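Local coordinates for nuclear import protein MOG1 (Saccharomyces cerevisiae, PDB 1JHS) that interacts with the Ran GTPase Gsp1 and takes part in nuclear protein import and poly(A)+ mRNA export, at residues Q99-V111 / Q122-T134. The protein carries 1 engineered substitution. Sequence-based numbering, arbitrary orientation.
Sequences QQGTKFTGLVMEV and QTVVIGVALIRLT
V108 and I126 stand opposite each other across the strands as a hydrogen-bonded pair near one end of an antiparallel beta hairpin, strands 103-113 and 124-133 of the large Mog1 sheet. V108 N gives its hydrogen to I126 O, and I126 N returns one to V108 O at 2.9 Å; the same double exchange joins G106 with V128 and F104 with L130. V108 loses more surface to the partner strand than any other residue and sets its CB 3.7 Å from I126 O, while W90 of strand 87-99 touches its side chain. On the other face, where helix 163-178 packs, L107 CD2 lies 3.8 Å from G127 CA, over a glycine with no side chain in the way. Next along that face, T105 CG2 meets A129 CB at 3.8 Å, and T105 OG1 turns to Y169 and Q173 of the helix. V125 rests CG1 3.7 Å from V108 O, with M109 SD close to its other methyl.

At the far end T102, second to V108 in surface given up to the other strand, belongs to a classic bulge: it and K103 both face Q99. T102 O takes the hydrogen of R132 N at 2.7 Å, and T102 CG2 packs near R132 O. The arginine chain bends at chi3 (76°), carrying the guanidinium away to D139 and to K67 O; water 1, in the guanidinium plane, accepts from R132 NH1 at 2.9 Å and donates to G101 O.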
loop_
_atom_site.group_PDB
_atom_site.type_symbol
_atom_site.label_atom_id
_atom_site.label_comp_id
_atom_site.label_asym_id
_atom_site.label_seq_id
_atom_site.Cartn_x
_atom_site.Cartn_y
_atom_site.Cartn_z
ATOM N N GLN A 99 14.096 6.320 3.851
ATOM C CA GLN A 99 14.919 6.692 5.001
ATOM C C GLN A 99 15.737 5.472 5.392
ATOM O O GLN A 99 15.178 4.426 5.716
ATOM C CB GLN A 99 14.062 7.164 6.175
ATOM C CG GLN A 99 14.888 7.834 7.293
ATOM C CD GLN A 99 14.019 8.482 8.360
ATOM O OE1 GLN A 99 13.468 7.801 9.230
ATOM N NE2 GLN A 99 13.868 9.807 8.286
ATOM N N GLN A 100 17.063 5.600 5.341
ATOM C CA GLN A 100 17.921 4.474 5.655
ATOM C C GLN A 100 17.547 3.851 6.978
ATOM O O GLN A 100 17.274 4.540 7.968
ATOM C CB GLN A 100 19.398 4.886 5.644
ATOM C CG GLN A 100 19.919 5.288 4.251
ATOM C CD GLN A 100 19.900 4.146 3.231
ATOM O OE1 GLN A 100 20.146 2.985 3.579
ATOM N NE2 GLN A 100 19.645 4.472 1.963
ATOM N N GLY A 101 17.484 2.526 6.948
ATOM C CA GLY A 101 17.152 1.749 8.120
ATOM C C GLY A 101 15.687 1.591 8.462
ATOM O O GLY A 101 15.317 0.558 9.011
ATOM N N THR A 102 14.821 2.544 8.103
ATOM C CA THR A 102 13.442 2.384 8.528
ATOM C C THR A 102 12.291 2.518 7.540
ATOM O O THR A 102 11.211 2.022 7.828
ATOM C CB THR A 102 13.125 3.330 9.681
ATOM O OG1 THR A 102 13.250 4.678 9.220
ATOM C CG2 THR A 102 14.080 3.093 10.866
ATOM N N LYS A 103 12.504 3.160 6.396
ATOM C CA LYS A 103 11.385 3.372 5.473
ATOM C C LYS A 103 11.712 3.024 4.038
ATOM O O LYS A 103 12.639 3.584 3.459
ATOM C CB LYS A 103 10.915 4.823 5.544
ATOM C CG LYS A 103 10.453 5.253 6.928
ATOM C CD LYS A 103 10.104 6.742 6.982
ATOM C CE LYS A 103 9.435 7.078 8.314
ATOM N NZ LYS A 103 8.983 8.517 8.342
ATOM N N PHE A 104 10.914 2.111 3.479
ATOM C CA PHE A 104 11.113 1.646 2.111
ATOM C C PHE A 104 9.771 1.603 1.394
ATOM O O PHE A 104 8.763 1.215 1.994
ATOM C CB PHE A 104 11.740 0.243 2.146
ATOM C CG PHE A 104 12.373 -0.156 0.848
ATOM C CD1 PHE A 104 13.718 0.090 0.617
ATOM C CD2 PHE A 104 11.600 -0.734 -0.165
ATOM C CE1 PHE A 104 14.314 -0.231 -0.618
ATOM C CE2 PHE A 104 12.178 -1.065 -1.398
ATOM C CZ PHE A 104 13.541 -0.808 -1.621
ATOM N N THR A 105 9.757 2.002 0.117
ATOM C CA THR A 105 8.532 2.001 -0.680
ATOM C C THR A 105 8.754 1.406 -2.086
ATOM O O THR A 105 9.861 1.447 -2.617
ATOM C CB THR A 105 7.988 3.449 -0.881
ATOM O OG1 THR A 105 8.974 4.251 -1.561
ATOM C CG2 THR A 105 7.687 4.094 0.453
ATOM N N GLY A 106 7.682 0.875 -2.678
ATOM C CA GLY A 106 7.779 0.340 -4.025
ATOM C C GLY A 106 6.398 0.002 -4.579
ATOM O O GLY A 106 5.408 0.017 -3.835
ATOM N N LEU A 107 6.335 -0.223 -5.892
ATOM C CA LEU A 107 5.104 -0.649 -6.567
ATOM C C LEU A 107 5.451 -2.084 -6.991
ATOM O O LEU A 107 6.536 -2.338 -7.511
ATOM C CB LEU A 107 4.829 0.176 -7.816
ATOM C CG LEU A 107 4.358 1.612 -7.666
ATOM C CD1 LEU A 107 4.171 2.152 -9.079
ATOM C CD2 LEU A 107 3.046 1.672 -6.890
ATOM N N VAL A 108 4.525 -3.003 -6.800
ATOM C CA VAL A 108 4.775 -4.414 -7.076
ATOM C C VAL A 108 3.702 -5.002 -7.983
ATOM O O VAL A 108 2.549 -4.595 -7.920
ATOM C CB VAL A 108 4.786 -5.169 -5.725
ATOM C CG1 VAL A 108 4.736 -6.687 -5.938
ATOM C CG2 VAL A 108 6.062 -4.757 -4.943
ATOM N N MET A 109 4.099 -5.960 -8.821
ATOM C CA MET A 109 3.151 -6.580 -9.731
ATOM C C MET A 109 3.534 -8.031 -9.949
ATOM O O MET A 109 4.717 -8.365 -10.121
ATOM C CB MET A 109 3.175 -5.859 -11.081
ATOM C CG MET A 109 2.076 -6.286 -12.065
ATOM S SD MET A 109 2.277 -5.348 -13.631
ATOM C CE MET A 109 3.893 -5.823 -14.003
ATOM N N GLU A 110 2.527 -8.894 -9.915
ATOM C CA GLU A 110 2.735 -10.321 -10.145
ATOM C C GLU A 110 3.212 -10.509 -11.583
ATOM O O GLU A 110 2.743 -9.802 -12.482
ATOM C CB GLU A 110 1.397 -11.069 -9.993
ATOM C CG GLU A 110 1.327 -12.419 -10.741
ATOM C CD GLU A 110 -0.006 -13.108 -10.545
ATOM O OE1 GLU A 110 -0.323 -13.424 -9.380
ATOM O OE2 GLU A 110 -0.736 -13.330 -11.548
ATOM N N VAL A 111 4.152 -11.426 -11.802
ATOM C CA VAL A 111 4.553 -11.743 -13.170
ATOM C C VAL A 111 4.319 -13.241 -13.395
ATOM O O VAL A 111 4.306 -13.708 -14.530
ATOM C CB VAL A 111 6.029 -11.344 -13.489
ATOM C CG1 VAL A 111 6.141 -9.822 -13.495
ATOM C CG2 VAL A 111 7.012 -11.990 -12.519
ATOM N N GLN A 122 -7.846 -9.807 -14.605
ATOM C CA GLN A 122 -7.375 -8.447 -14.383
ATOM C C GLN A 122 -6.078 -8.382 -13.555
ATOM O O GLN A 122 -5.920 -9.124 -12.584
ATOM C CB GLN A 122 -8.490 -7.672 -13.676
ATOM C CG GLN A 122 -8.093 -6.340 -13.100
ATOM C CD GLN A 122 -9.267 -5.684 -12.416
ATOM O OE1 GLN A 122 -10.013 -6.346 -11.662
ATOM N NE2 GLN A 122 -9.448 -4.388 -12.662
ATOM N N THR A 123 -5.174 -7.479 -13.947
ATOM C CA THR A 123 -3.897 -7.264 -13.247
ATOM C C THR A 123 -4.130 -6.294 -12.092
ATOM O O THR A 123 -4.933 -5.386 -12.212
ATOM C CB THR A 123 -2.857 -6.577 -14.163
ATOM O OG1 THR A 123 -2.617 -7.395 -15.306
ATOM C CG2 THR A 123 -1.534 -6.364 -13.420
ATOM N N VAL A 124 -3.422 -6.492 -10.987
ATOM C CA VAL A 124 -3.524 -5.587 -9.845
ATOM C C VAL A 124 -2.095 -5.173 -9.448
ATOM O O VAL A 124 -1.232 -6.035 -9.260
ATOM C CB VAL A 124 -4.205 -6.276 -8.627
ATOM C CG1 VAL A 124 -4.214 -5.320 -7.403
ATOM C CG2 VAL A 124 -5.664 -6.653 -8.979
ATOM N N VAL A 125 -1.834 -3.874 -9.373
ATOM C CA VAL A 125 -0.520 -3.397 -8.943
ATOM C C VAL A 125 -0.728 -3.090 -7.472
ATOM O O VAL A 125 -1.836 -2.708 -7.081
ATOM C CB VAL A 125 -0.093 -2.120 -9.715
ATOM C CG1 VAL A 125 1.089 -1.402 -8.980
ATOM C CG2 VAL A 125 0.380 -2.534 -11.115
ATOM N N ILE A 126 0.301 -3.276 -6.647
ATOM C CA ILE A 126 0.133 -2.995 -5.230
ATOM C C ILE A 126 1.257 -2.099 -4.769
ATOM O O ILE A 126 2.431 -2.412 -4.980
ATOM C CB ILE A 126 0.164 -4.308 -4.370
ATOM C CG1 ILE A 126 -0.881 -5.324 -4.880
ATOM C CG2 ILE A 126 -0.143 -3.966 -2.895
ATOM C CD1 ILE A 126 -0.647 -6.751 -4.360
ATOM N N GLY A 127 0.913 -0.957 -4.188
ATOM C CA GLY A 127 1.966 -0.095 -3.685
ATOM C C GLY A 127 2.252 -0.658 -2.304
ATOM O O GLY A 127 1.325 -0.918 -1.553
ATOM N N VAL A 128 3.513 -0.874 -1.951
ATOM C CA VAL A 128 3.788 -1.410 -0.616
ATOM C C VAL A 128 4.861 -0.578 0.077
ATOM O O VAL A 128 5.912 -0.318 -0.510
ATOM C CB VAL A 128 4.299 -2.865 -0.675
ATOM C CG1 VAL A 128 4.570 -3.392 0.752
ATOM C CG2 VAL A 128 3.268 -3.752 -1.377
ATOM N N ALA A 129 4.590 -0.162 1.312
ATOM C CA ALA A 129 5.581 0.588 2.070
ATOM C C ALA A 129 5.846 -0.114 3.389
ATOM O O ALA A 129 4.947 -0.717 3.971
ATOM C CB ALA A 129 5.104 2.002 2.333
ATOM N N LEU A 130 7.098 -0.054 3.841
ATOM C CA LEU A 130 7.479 -0.642 5.118
ATOM C C LEU A 130 8.032 0.492 5.960
ATOM O O LEU A 130 8.844 1.274 5.472
ATOM C CB LEU A 130 8.573 -1.690 4.919
ATOM C CG LEU A 130 9.269 -2.162 6.205
ATOM C CD1 LEU A 130 8.252 -2.819 7.202
ATOM C CD2 LEU A 130 10.365 -3.168 5.809
ATOM N N ILE A 131 7.566 0.597 7.203
ATOM C CA ILE A 131 8.054 1.597 8.149
ATOM C C ILE A 131 8.429 0.748 9.366
ATOM O O ILE A 131 7.554 0.195 10.029
ATOM C CB ILE A 131 6.950 2.602 8.551
ATOM C CG1 ILE A 131 6.531 3.418 7.322
ATOM C CG2 ILE A 131 7.490 3.545 9.623
ATOM C CD1 ILE A 131 5.261 4.283 7.499
ATOM N N ARG A 132 9.723 0.641 9.644
ATOM C CA ARG A 132 10.169 -0.185 10.766
ATOM C C ARG A 132 10.192 0.582 12.084
ATOM O O ARG A 132 10.964 1.532 12.229
ATOM C CB ARG A 132 11.571 -0.729 10.458
ATOM C CG ARG A 132 11.728 -1.265 9.010
ATOM C CD ARG A 132 12.846 -2.309 8.923
ATOM N NE ARG A 132 12.400 -3.586 9.476
ATOM C CZ ARG A 132 13.186 -4.651 9.650
ATOM N NH1 ARG A 132 14.475 -4.597 9.328
ATOM N NH2 ARG A 132 12.663 -5.791 10.098
ATOM N N LEU A 133 9.332 0.195 13.026
ATOM C CA LEU A 133 9.319 0.819 14.348
ATOM C C LEU A 133 10.087 -0.144 15.265
ATOM O O LEU A 133 9.512 -0.841 16.111
ATOM C CB LEU A 133 7.890 1.008 14.836
ATOM C CG LEU A 133 7.053 1.933 13.937
ATOM C CD1 LEU A 133 5.662 2.083 14.561
ATOM C CD2 LEU A 133 7.722 3.317 13.809
ATOM N N THR A 134 11.400 -0.183 15.037
ATOM C CA THR A 134 12.329 -1.055 15.744
ATOM C C THR A 134 12.195 -0.987 17.264
ATOM O O THR A 134 12.239 -2.018 17.949
ATOM C CB THR A 134 13.758 -0.706 15.302
ATOM O OG1 THR A 134 13.805 -0.728 13.862
ATOM C CG2 THR A 134 14.749 -1.693 15.862
HETATM O O HOH W 1 16.170 -2.476 8.284
HETATM O O HOH W 2 -0.130 -8.273 -8.904
#